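Local coordinates for beta-lactamase-related domain-containing protein (Bacteroides dorei DSM 17855, PDB 5TGF), which is of unknown function but, as a putative serine beta-lactamase relative, probably hydrolyses or binds an amide or ester substrate, and can bind calcium, at residues A[8-13]-A[334-339]; A[33-38]-A[300-305]; A[212-217]-A[294-299]. All coordinates share one frame; numbering follows the deposited sequence.

Contact 1 of 3, residues A[8-13]-A[334-339]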
loop_
_atom_site.group_PDB
_atom_site.type_symbol
_atom_site.label_atom_id
_atom_site.label_comp_id
_atom_site.label_asym_id
_atom_site.label_seq_id
_atom_site.Cartn_x
_atom_site.Cartn_y
_atom_site.Cartn_z
ATOM N N TYR A 8 -10.194 20.633 -18.413
ATOM C CA TYR A 8 -9.990 19.281 -18.893
ATOM C C TYR A 8 -11.319 18.638 -19.158
ATOM O O TYR A 8 -12.317 19.045 -18.561
ATOM C CB TYR A 8 -9.259 18.495 -17.808
ATOM C CG TYR A 8 -7.975 19.159 -17.378
ATOM C CD1 TYR A 8 -6.806 18.918 -18.058
ATOM C CD2 TYR A 8 -7.947 20.056 -16.313
ATOM C CE1 TYR A 8 -5.615 19.506 -17.672
ATOM C CE2 TYR A 8 -6.750 20.636 -15.910
ATOM C CZ TYR A 8 -5.592 20.339 -16.606
ATOM O OH TYR A 8 -4.403 20.921 -16.268
ATOM N N ASP A 9 -11.355 17.626 -20.020
ATOM C CA ASP A 9 -12.587 16.861 -20.209
ATOM C C ASP A 9 -12.479 15.489 -19.543
ATOM O O ASP A 9 -11.801 14.619 -20.060
ATOM C CB ASP A 9 -12.909 16.715 -21.703
ATOM C CG ASP A 9 -14.214 15.969 -21.969
ATOM O OD1 ASP A 9 -14.952 15.557 -21.034
ATOM O OD2 ASP A 9 -14.491 15.759 -23.167
ATOM N N PHE A 10 -13.172 15.307 -18.411
ATOM C CA PHE A 10 -13.108 14.056 -17.635
ATOM C C PHE A 10 -14.170 13.005 -18.010
ATOM O O PHE A 10 -14.253 11.974 -17.385
ATOM C CB PHE A 10 -13.155 14.363 -16.134
ATOM C CG PHE A 10 -11.819 14.695 -15.565
ATOM C CD1 PHE A 10 -10.971 13.678 -15.130
ATOM C CD2 PHE A 10 -11.358 15.986 -15.574
ATOM C CE1 PHE A 10 -9.689 13.959 -14.704
ATOM C CE2 PHE A 10 -10.089 16.285 -15.111
ATOM C CZ PHE A 10 -9.235 15.252 -14.699
ATOM N N THR A 11 -14.908 13.221 -19.095
ATOM C CA THR A 11 -15.865 12.258 -19.568
ATOM C C THR A 11 -15.332 10.826 -19.739
ATOM O O THR A 11 -16.024 9.882 -19.377
ATOM C CB THR A 11 -16.477 12.717 -20.912
ATOM O OG1 THR A 11 -17.120 13.960 -20.694
ATOM C CG2 THR A 11 -17.483 11.730 -21.413
ATOM N N PRO A 12 -14.141 10.651 -20.342
ATOM C CA PRO A 12 -13.701 9.270 -20.530
ATOM C C PRO A 12 -13.514 8.506 -19.181
ATOM O O PRO A 12 -13.796 7.303 -19.100
ATOM C CB PRO A 12 -12.386 9.419 -21.287
ATOM C CG PRO A 12 -12.465 10.765 -21.927
ATOM C CD PRO A 12 -13.187 11.609 -20.934
ATOM N N LEU A 13 -13.059 9.200 -18.139
ATOM C CA LEU A 13 -12.899 8.569 -16.827
ATOM C C LEU A 13 -14.272 8.246 -16.234
ATOM O O LEU A 13 -14.520 7.138 -15.765
ATOM C CB LEU A 13 -12.115 9.488 -15.895
ATOM C CG LEU A 13 -11.868 8.999 -14.476
ATOM C CD1 LEU A 13 -11.015 7.741 -14.533
ATOM C CD2 LEU A 13 -11.185 10.074 -13.633
ATOM N N THR A 334 -3.875 10.240 -17.212
ATOM C CA THR A 334 -2.698 10.711 -17.942
ATOM C C THR A 334 -3.085 11.251 -19.316
ATOM O O THR A 334 -2.681 12.340 -19.671
ATOM C CB THR A 334 -1.621 9.592 -18.053
ATOM O OG1 THR A 334 -1.035 9.380 -16.764
ATOM C CG2 THR A 334 -0.518 10.003 -19.012
ATOM N N LYS A 335 -3.960 10.551 -20.004
ATOM C CA LYS A 335 -4.484 11.028 -21.297
ATOM C C LYS A 335 -5.235 12.356 -21.137
ATOM O O LYS A 335 -4.988 13.313 -21.880
ATOM C CB LYS A 335 -5.387 9.974 -21.892
ATOM C CG LYS A 335 -5.733 10.137 -23.364
ATOM C CD LYS A 335 -6.612 8.967 -23.806
ATOM C CE LYS A 335 -6.619 8.752 -25.314
ATOM N NZ LYS A 335 -6.607 10.034 -26.077
ATOM N N ILE A 336 -6.100 12.429 -20.119
ATOM C CA ILE A 336 -6.964 13.582 -19.936
ATOM C C ILE A 336 -6.165 14.828 -19.627
ATOM O O ILE A 336 -6.432 15.897 -20.210
ATOM C CB ILE A 336 -8.055 13.328 -18.861
ATOM C CG1 ILE A 336 -9.090 12.345 -19.392
ATOM C CG2 ILE A 336 -8.716 14.630 -18.428
ATOM C CD1 ILE A 336 -9.883 11.668 -18.307
ATOM N N VAL A 337 -5.217 14.745 -18.708
ATOM C CA VAL A 337 -4.560 15.950 -18.227
ATOM C C VAL A 337 -3.445 16.408 -19.155
ATOM O O VAL A 337 -2.899 17.476 -18.953
ATOM C CB VAL A 337 -4.019 15.882 -16.776
ATOM C CG1 VAL A 337 -5.114 15.496 -15.790
ATOM C CG2 VAL A 337 -2.853 14.914 -16.640
ATOM N N ASN A 338 -3.124 15.621 -20.175
ATOM C CA ASN A 338 -2.147 16.051 -21.181
ATOM C C ASN A 338 -2.851 16.308 -22.518
ATOM O O ASN A 338 -2.516 15.703 -23.524
ATOM C CB ASN A 338 -1.033 14.991 -21.320
ATOM C CG ASN A 338 -0.152 14.927 -20.098
ATOM O OD1 ASN A 338 0.602 15.854 -19.833
ATOM N ND2 ASN A 338 -0.256 13.845 -19.325
ATOM N N GLN A 339 -3.878 17.147 -22.488
ATOM C CA GLN A 339 -4.749 17.406 -23.644
ATOM C C GLN A 339 -5.301 16.111 -24.234
ATOM O O GLN A 339 -6.463 15.768 -24.020
ATOM C CB GLN A 339 -4.018 18.231 -24.718
HETATM O O HOH W 1 -8.795 16.965 -21.255
#
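I336 CG2 sits over one face of the F10 ring, 3.8 Å from the ring centroid and 9° off the ring normal. This is a CH-pi contact above the middle of the ring. I336 has CG2 anti to its backbone N, and that rotation sets the methyl on the ring, while CG1 lies anti to the carbonyl carbon (chi1 -71°). I336 CG2 also lies 3.5 Å from the carbonyl O of D9, so the side chain is seated between D9 and the F10 ring. I336 CD1, at the end of the CG1 branch, reaches the first turn of helix 11-22. There I336 CD1 lies 3.9 Å from L13 CB and 4.2 Å from P12 CD.

The Y8 ring meets the last turn of helix 328-337 with its edge. CE1 of Y8 is 3.6 Å from the carbonyl O of V337, near the ring plane, and I336 O lies at the same edge. CE1 also packs on CB of V337. Outside the two segments, L40 of strand 38-46 touches Y8, F10 and V337, and the F10 ring meets F41.

The polar link across the contact runs through water 1. The water accepts from D9 N at 2.9 Å and donates to I336 O at 2.8 Å. It therefore satisfies a carbonyl near the C-terminal end of its helix.

Within 8-13, D9 OD1 takes two bonds from T11. T11 OG1 meets the syn lone pair of D9 OD1 at 2.7 Å, while the backbone N comes from above the carboxylate plane. The second bond closes an Asx turn just ahead of helix 11-22, with F10 at the N-cap position. The N- and C-terminal helices pack side by side against the antiparallel sheet, as in the serine beta-lactamase fold.

Contact 2 of 3, residues A[33-38]-A[300-305]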
loop_
_atom_site.group_PDB
_atom_site.type_symbol
_atom_site.label_atom_id
_atom_site.label_comp_id
_atom_site.label_asym_id
_atom_site.label_seq_id
_atom_site.Cartn_x
_atom_site.Cartn_y
_atom_site.Cartn_z
ATOM N N VAL A 33 -9.228 13.308 -8.073
ATOM C CA VAL A 33 -7.996 13.521 -8.858
ATOM C C VAL A 33 -7.522 14.958 -8.643
ATOM O O VAL A 33 -8.302 15.909 -8.837
ATOM C CB VAL A 33 -8.212 13.282 -10.375
ATOM C CG1 VAL A 33 -6.926 13.533 -11.148
ATOM C CG2 VAL A 33 -8.783 11.890 -10.638
ATOM N N VAL A 34 -6.269 15.113 -8.229
ATOM C CA VAL A 34 -5.705 16.401 -7.903
ATOM C C VAL A 34 -4.478 16.625 -8.768
ATOM O O VAL A 34 -3.626 15.726 -8.885
ATOM C CB VAL A 34 -5.286 16.467 -6.422
ATOM C CG1 VAL A 34 -4.736 17.843 -6.050
ATOM C CG2 VAL A 34 -6.477 16.134 -5.530
ATOM N N LYS A 35 -4.408 17.795 -9.412
ATOM C CA LYS A 35 -3.242 18.129 -10.264
ATOM C C LYS A 35 -2.671 19.454 -9.826
ATOM O O LYS A 35 -3.412 20.436 -9.673
ATOM C CB LYS A 35 -3.592 18.180 -11.746
ATOM C CG LYS A 35 -2.421 18.635 -12.626
ATOM C CD LYS A 35 -2.824 18.648 -14.091
ATOM C CE LYS A 35 -1.635 18.601 -15.051
ATOM N NZ LYS A 35 -0.795 19.805 -14.953
ATOM N N ASN A 36 -1.369 19.455 -9.549
ATOM C CA ASN A 36 -0.688 20.656 -9.075
ATOM C C ASN A 36 -1.503 21.327 -7.944
ATOM O O ASN A 36 -1.723 22.533 -7.960
ATOM C CB ASN A 36 -0.412 21.615 -10.264
ATOM C CG ASN A 36 0.512 20.995 -11.326
ATOM O OD1 ASN A 36 0.226 21.064 -12.517
ATOM N ND2 ASN A 36 1.596 20.360 -10.894
ATOM N N ASP A 37 -2.008 20.493 -7.027
ATOM C CA ASP A 37 -2.802 20.905 -5.846
ATOM C C ASP A 37 -4.175 21.556 -6.099
ATOM O O ASP A 37 -4.741 22.150 -5.194
ATOM C CB ASP A 37 -1.951 21.789 -4.938
ATOM C CG ASP A 37 -0.723 21.059 -4.440
ATOM O OD1 ASP A 37 -0.892 19.923 -3.916
ATOM O OD2 ASP A 37 0.399 21.571 -4.641
ATOM N N SER A 38 -4.737 21.379 -7.293
ATOM C CA SER A 38 -6.141 21.723 -7.535
ATOM C C SER A 38 -6.916 20.433 -7.757
ATOM O O SER A 38 -6.530 19.618 -8.587
ATOM C CB SER A 38 -6.291 22.595 -8.794
ATOM O OG SER A 38 -5.395 23.679 -8.775
ATOM N N ASP A 300 2.825 13.833 -14.502
ATOM C CA ASP A 300 1.527 14.540 -14.593
ATOM C C ASP A 300 1.347 15.601 -13.511
ATOM O O ASP A 300 0.512 16.455 -13.651
ATOM C CB ASP A 300 0.351 13.577 -14.459
ATOM C CG ASP A 300 0.298 12.518 -15.553
ATOM O OD1 ASP A 300 0.895 12.769 -16.623
ATOM O OD2 ASP A 300 -0.361 11.448 -15.326
ATOM N N GLY A 301 2.062 15.476 -12.402
ATOM C CA GLY A 301 1.818 16.279 -11.207
ATOM C C GLY A 301 0.501 15.928 -10.505
ATOM O O GLY A 301 -0.155 16.801 -9.929
ATOM N N VAL A 302 0.122 14.652 -10.584
ATOM C CA VAL A 302 -1.172 14.168 -10.158
ATOM C C VAL A 302 -1.053 13.237 -8.932
ATOM O O VAL A 302 -0.117 12.408 -8.842
ATOM C CB VAL A 302 -1.867 13.411 -11.319
ATOM C CG1 VAL A 302 -2.946 12.514 -10.808
ATOM C CG2 VAL A 302 -2.465 14.381 -12.341
ATOM N N TYR A 303 -1.988 13.377 -7.998
ATOM C CA TYR A 303 -2.344 12.262 -7.126
ATOM C C TYR A 303 -3.853 12.011 -7.162
ATOM O O TYR A 303 -4.641 12.918 -7.442
ATOM C CB TYR A 303 -1.784 12.434 -5.713
ATOM C CG TYR A 303 -2.301 13.640 -4.959
ATOM C CD1 TYR A 303 -3.384 13.523 -4.122
ATOM C CD2 TYR A 303 -1.667 14.876 -5.046
ATOM C CE1 TYR A 303 -3.886 14.596 -3.433
ATOM C CE2 TYR A 303 -2.133 15.965 -4.308
ATOM C CZ TYR A 303 -3.261 15.804 -3.514
ATOM O OH TYR A 303 -3.807 16.835 -2.797
ATOM N N GLY A 304 -4.241 10.740 -7.060
ATOM C CA GLY A 304 -5.627 10.362 -7.038
ATOM C C GLY A 304 -5.930 9.099 -6.245
ATOM O O GLY A 304 -5.045 8.254 -5.952
ATOM N N PHE A 305 -7.212 8.873 -6.040
ATOM C CA PHE A 305 -7.637 7.682 -5.313
ATOM C C PHE A 305 -9.021 7.324 -5.793
ATOM O O PHE A 305 -9.927 8.177 -5.792
ATOM C CB PHE A 305 -7.620 7.940 -3.816
ATOM C CG PHE A 305 -7.992 6.736 -2.977
ATOM C CD1 PHE A 305 -7.469 5.478 -3.273
ATOM C CD2 PHE A 305 -8.713 6.890 -1.809
ATOM C CE1 PHE A 305 -7.721 4.380 -2.472
ATOM C CE2 PHE A 305 -8.992 5.801 -1.006
ATOM C CZ PHE A 305 -8.517 4.536 -1.344
HETATM O O HOH W 2 -1.071 17.587 -7.087
#
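The Y303 ring carries V34 on one face. CB of V34 stands 3.6 Å above the ring plane, offset toward the rim, in a CH-pi contact 17° off the normal through the centroid. Both methyls of V34 bear on the phenol end of the ring, and V34 CG1 is 3.5 Å from Y303 OH. The two side chains lie alongside each other and point the same way. Y303 has its CG between the backbone N and the carbonyl carbon (chi1 62°), a rotation that brings the ring across to V34. At the ring edge, Y303 CE2 faces OD1 of D37 from 4.2 Å; that oxygen is hydrogen-bonded to H219.

These residues belong to neighbouring antiparallel strands, 28-35 and 302-307, in the central sheet of the beta-lactamase fold. V34 and Y303 form a hydrogen-bonded pair. V34 N gives a bond of 2.8 Å to Y303 O, nearly along the C=O axis. Y303 N returns a more bent one to V34 O, at 3.0 Å and 144°. The flanking pairs, V33 with G304 and K35 with V302, are non-hydrogen-bonded.

On the other face of the sheet V33 CG1 meets V302 CG1, and CB of K35 packs on CG2 of V302. Helix 328-337 covers this face, with V333 on V33 and V337 on K35.

At the end of the pairing, K35 to S38 form a type I' turn. N36 N donates to G301 O at 2.9 Å, and water 2 joins the same carbonyl to D37 N. G301 and V302 form a G1 bulge opposite N297 of the neighbouring strand 293-297. The extended K35 chain runs past the D300 carbonyl and bends at its end, where K35 NZ bonds N36 OD1 at 2.9 Å.

Contact 3 of 3, residues A[212-217]-A[294-299]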
loop_
_atom_site.group_PDB
_atom_site.type_symbol
_atom_site.label_atom_id
_atom_site.label_comp_id
_atom_site.label_asym_id
_atom_site.label_seq_id
_atom_site.Cartn_x
_atom_site.Cartn_y
_atom_site.Cartn_z
ATOM N N ARG A 212 -5.890 12.875 1.944
ATOM C CA ARG A 212 -4.985 13.636 2.830
ATOM C C ARG A 212 -3.621 12.999 2.947
ATOM O O ARG A 212 -2.580 13.702 2.913
ATOM C CB ARG A 212 -5.578 13.846 4.239
ATOM C CG ARG A 212 -6.872 14.648 4.260
ATOM C CD ARG A 212 -7.618 14.435 5.567
ATOM N NE ARG A 212 -8.803 15.275 5.616
ATOM C CZ ARG A 212 -8.842 16.484 6.151
ATOM N NH1 ARG A 212 -7.791 16.981 6.761
ATOM N NH2 ARG A 212 -9.951 17.184 6.092
ATOM N N PHE A 213 -3.609 11.670 3.076
ATOM C CA PHE A 213 -2.382 10.892 3.084
ATOM C C PHE A 213 -1.546 11.083 1.805
ATOM O O PHE A 213 -0.349 11.328 1.889
ATOM C CB PHE A 213 -2.715 9.382 3.250
ATOM C CG PHE A 213 -1.516 8.489 3.120
ATOM C CD1 PHE A 213 -0.571 8.426 4.123
ATOM C CD2 PHE A 213 -1.275 7.784 1.939
ATOM C CE1 PHE A 213 0.569 7.647 3.987
ATOM C CE2 PHE A 213 -0.131 6.992 1.789
ATOM C CZ PHE A 213 0.798 6.926 2.818
ATOM N N LEU A 214 -2.189 10.936 0.647
ATOM C CA LEU A 214 -1.509 11.054 -0.655
ATOM C C LEU A 214 -0.930 12.481 -0.883
ATOM O O LEU A 214 0.199 12.630 -1.357
ATOM C CB LEU A 214 -2.459 10.686 -1.789
ATOM C CG LEU A 214 -2.736 9.189 -1.999
ATOM C CD1 LEU A 214 -3.833 9.020 -3.032
ATOM C CD2 LEU A 214 -1.481 8.430 -2.381
ATOM N N LYS A 215 -1.671 13.494 -0.449
ATOM C CA LYS A 215 -1.186 14.880 -0.506
ATOM C C LYS A 215 0.128 15.018 0.264
ATOM O O LYS A 215 1.101 15.603 -0.240
ATOM C CB LYS A 215 -2.235 15.839 0.049
ATOM C CG LYS A 215 -1.872 17.323 -0.078
ATOM C CD LYS A 215 -2.858 18.249 0.617
ATOM C CE LYS A 215 -2.417 19.712 0.432
ATOM N NZ LYS A 215 -3.321 20.662 1.131
HETATM N N MSE A 216 0.165 14.487 1.480
HETATM C CA MSE A 216 1.383 14.441 2.272
HETATM C C MSE A 216 2.516 13.785 1.534
HETATM O O MSE A 216 3.637 14.298 1.530
HETATM C CB MSE A 216 1.107 13.769 3.622
HETATM C CG MSE A 216 2.327 13.815 4.555
HETATM SE SE MSE A 216 3.448 12.200 4.383
HETATM C CE MSE A 216 2.170 10.840 5.029
ATOM N N ILE A 217 2.282 12.599 0.958
ATOM C CA ILE A 217 3.328 11.900 0.243
ATOM C C ILE A 217 3.789 12.708 -0.974
ATOM O O ILE A 217 4.991 12.755 -1.274
ATOM C CB ILE A 217 2.835 10.479 -0.208
ATOM C CG1 ILE A 217 2.602 9.599 1.021
ATOM C CG2 ILE A 217 3.838 9.792 -1.092
ATOM C CD1 ILE A 217 3.846 9.220 1.803
ATOM N N PRO A 294 -4.981 3.810 -5.196
ATOM C CA PRO A 294 -4.313 5.059 -5.005
ATOM C C PRO A 294 -3.054 5.186 -5.864
ATOM O O PRO A 294 -2.286 4.225 -5.992
ATOM C CB PRO A 294 -3.960 5.008 -3.526
ATOM C CG PRO A 294 -3.665 3.544 -3.271
ATOM C CD PRO A 294 -4.442 2.768 -4.296
ATOM N N TRP A 295 -2.799 6.368 -6.409
ATOM C CA TRP A 295 -1.567 6.560 -7.153
ATOM C C TRP A 295 -1.051 7.975 -7.135
ATOM O O TRP A 295 -1.814 8.944 -6.914
ATOM C CB TRP A 295 -1.737 6.090 -8.587
ATOM C CG TRP A 295 -2.364 7.084 -9.512
ATOM C CD1 TRP A 295 -1.722 7.805 -10.480
ATOM C CD2 TRP A 295 -3.760 7.386 -9.651
ATOM N NE1 TRP A 295 -2.624 8.616 -11.142
ATOM C CE2 TRP A 295 -3.884 8.331 -10.704
ATOM C CE3 TRP A 295 -4.924 6.944 -9.000
ATOM C CZ2 TRP A 295 -5.127 8.889 -11.089
ATOM C CZ3 TRP A 295 -6.161 7.494 -9.376
ATOM C CH2 TRP A 295 -6.249 8.433 -10.438
ATOM N N ILE A 296 0.228 8.085 -7.459
ATOM C CA ILE A 296 0.856 9.362 -7.751
ATOM C C ILE A 296 1.567 9.211 -9.099
ATOM O O ILE A 296 2.261 8.203 -9.339
ATOM C CB ILE A 296 1.865 9.724 -6.673
ATOM C CG1 ILE A 296 1.161 10.059 -5.357
ATOM C CG2 ILE A 296 2.763 10.861 -7.112
ATOM C CD1 ILE A 296 2.143 10.289 -4.224
ATOM N N ASN A 297 1.397 10.201 -9.982
ATOM C CA ASN A 297 2.205 10.314 -11.201
ATOM C C ASN A 297 2.948 11.652 -11.181
ATOM O O ASN A 297 2.333 12.740 -11.328
ATOM C CB ASN A 297 1.349 10.166 -12.456
ATOM C CG ASN A 297 2.196 10.131 -13.740
ATOM O OD1 ASN A 297 2.984 11.041 -14.006
ATOM N ND2 ASN A 297 2.078 9.058 -14.496
ATOM N N LYS A 298 4.246 11.583 -10.930
ATOM C CA LYS A 298 5.031 12.808 -10.763
ATOM C C LYS A 298 5.173 13.615 -12.054
ATOM O O LYS A 298 5.344 14.808 -11.996
ATOM C CB LYS A 298 6.401 12.511 -10.177
ATOM C CG LYS A 298 6.333 11.899 -8.784
ATOM C CD LYS A 298 7.722 11.659 -8.240
ATOM C CE LYS A 298 7.694 10.612 -7.139
ATOM N NZ LYS A 298 8.941 10.636 -6.351
ATOM N N ARG A 299 5.163 12.953 -13.199
ATOM C CA ARG A 299 5.256 13.638 -14.467
ATOM C C ARG A 299 3.989 14.414 -14.795
ATOM O O ARG A 299 4.092 15.544 -15.255
ATOM C CB ARG A 299 5.558 12.651 -15.576
ATOM C CG ARG A 299 6.993 12.163 -15.502
ATOM C CD ARG A 299 7.450 11.687 -16.861
ATOM N NE ARG A 299 8.797 11.135 -16.786
ATOM C CZ ARG A 299 9.304 10.320 -17.696
ATOM N NH1 ARG A 299 8.564 9.970 -18.752
ATOM N NH2 ARG A 299 10.549 9.869 -17.547
#
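I217 and I296 make the close part of this contact: CG2 of I217 touches CD1 of I296 at 3.6 Å. The two side chains cross at about a right angle. The packing is helix on sheet, with helix 207-218 lying against strand 293-297 of the antiparallel sheet in the beta-lactamase fold. The axes of the short segments are 9.5 Å apart and run 27° from parallel. Side chains bridge most of that spacing, partly by resting on backbone carbonyls, and the touching residues are buried.

I217 has CG2 anti to its backbone N, which presents this methyl to the strand. Its CG1 branch goes elsewhere and lies over a face of the F213 ring on the same helix. I296 sends CG1 anti to its own carbonyl carbon (chi1 -70°) and continues extended, so that CD1 arrives at I217. I296 CD1 is also 4.2 Å from the carbonyl O of L214.

The rest of the interface is looser. L214 points toward the strand and spreads its two methyls over two residues. L214 CD2 is 4.3 Å from CG1 of I296, a distant touch. Y303 of the adjacent strand touches both L214 and I296, and W62 of helix 60-74 touches both L214 and I217.

Charged residues beside the contact, R212 and K215 on the helix and K298 and R299 after the strand, are exposed. K298 NZ bonds Q238, and R299 makes a cation-pi contact with Y282. W295 turns its CB away from the helix, toward the face where S330 and V333 pack. At the start of the strand, CB of P294 lies 4.0 Å from CD1 of L214.

How the contacts relate
From the N terminus, 8-13 leads into helix 11-22 and then strand 28-35. Contact 1 closes the longest loop, joining this start to the C-terminal helix. Contact 2 is nested inside it and pairs strand 28-35 with strand 302-307. Contact 3 is nested inside contact 2 and brings helix 207-218 onto strand 293-297. None of the loops cross. Strands 293-297 and 302-307 are neighbours, so contacts 2 and 3 share a sheet, with centres about 7 Å apart. D300 links contacts 1 and 2 through T334 and N338. Contact 1 joins the two chain ends, contact 2 pairs strands of the sheet, and contact 3 lays helix 207-218 on it.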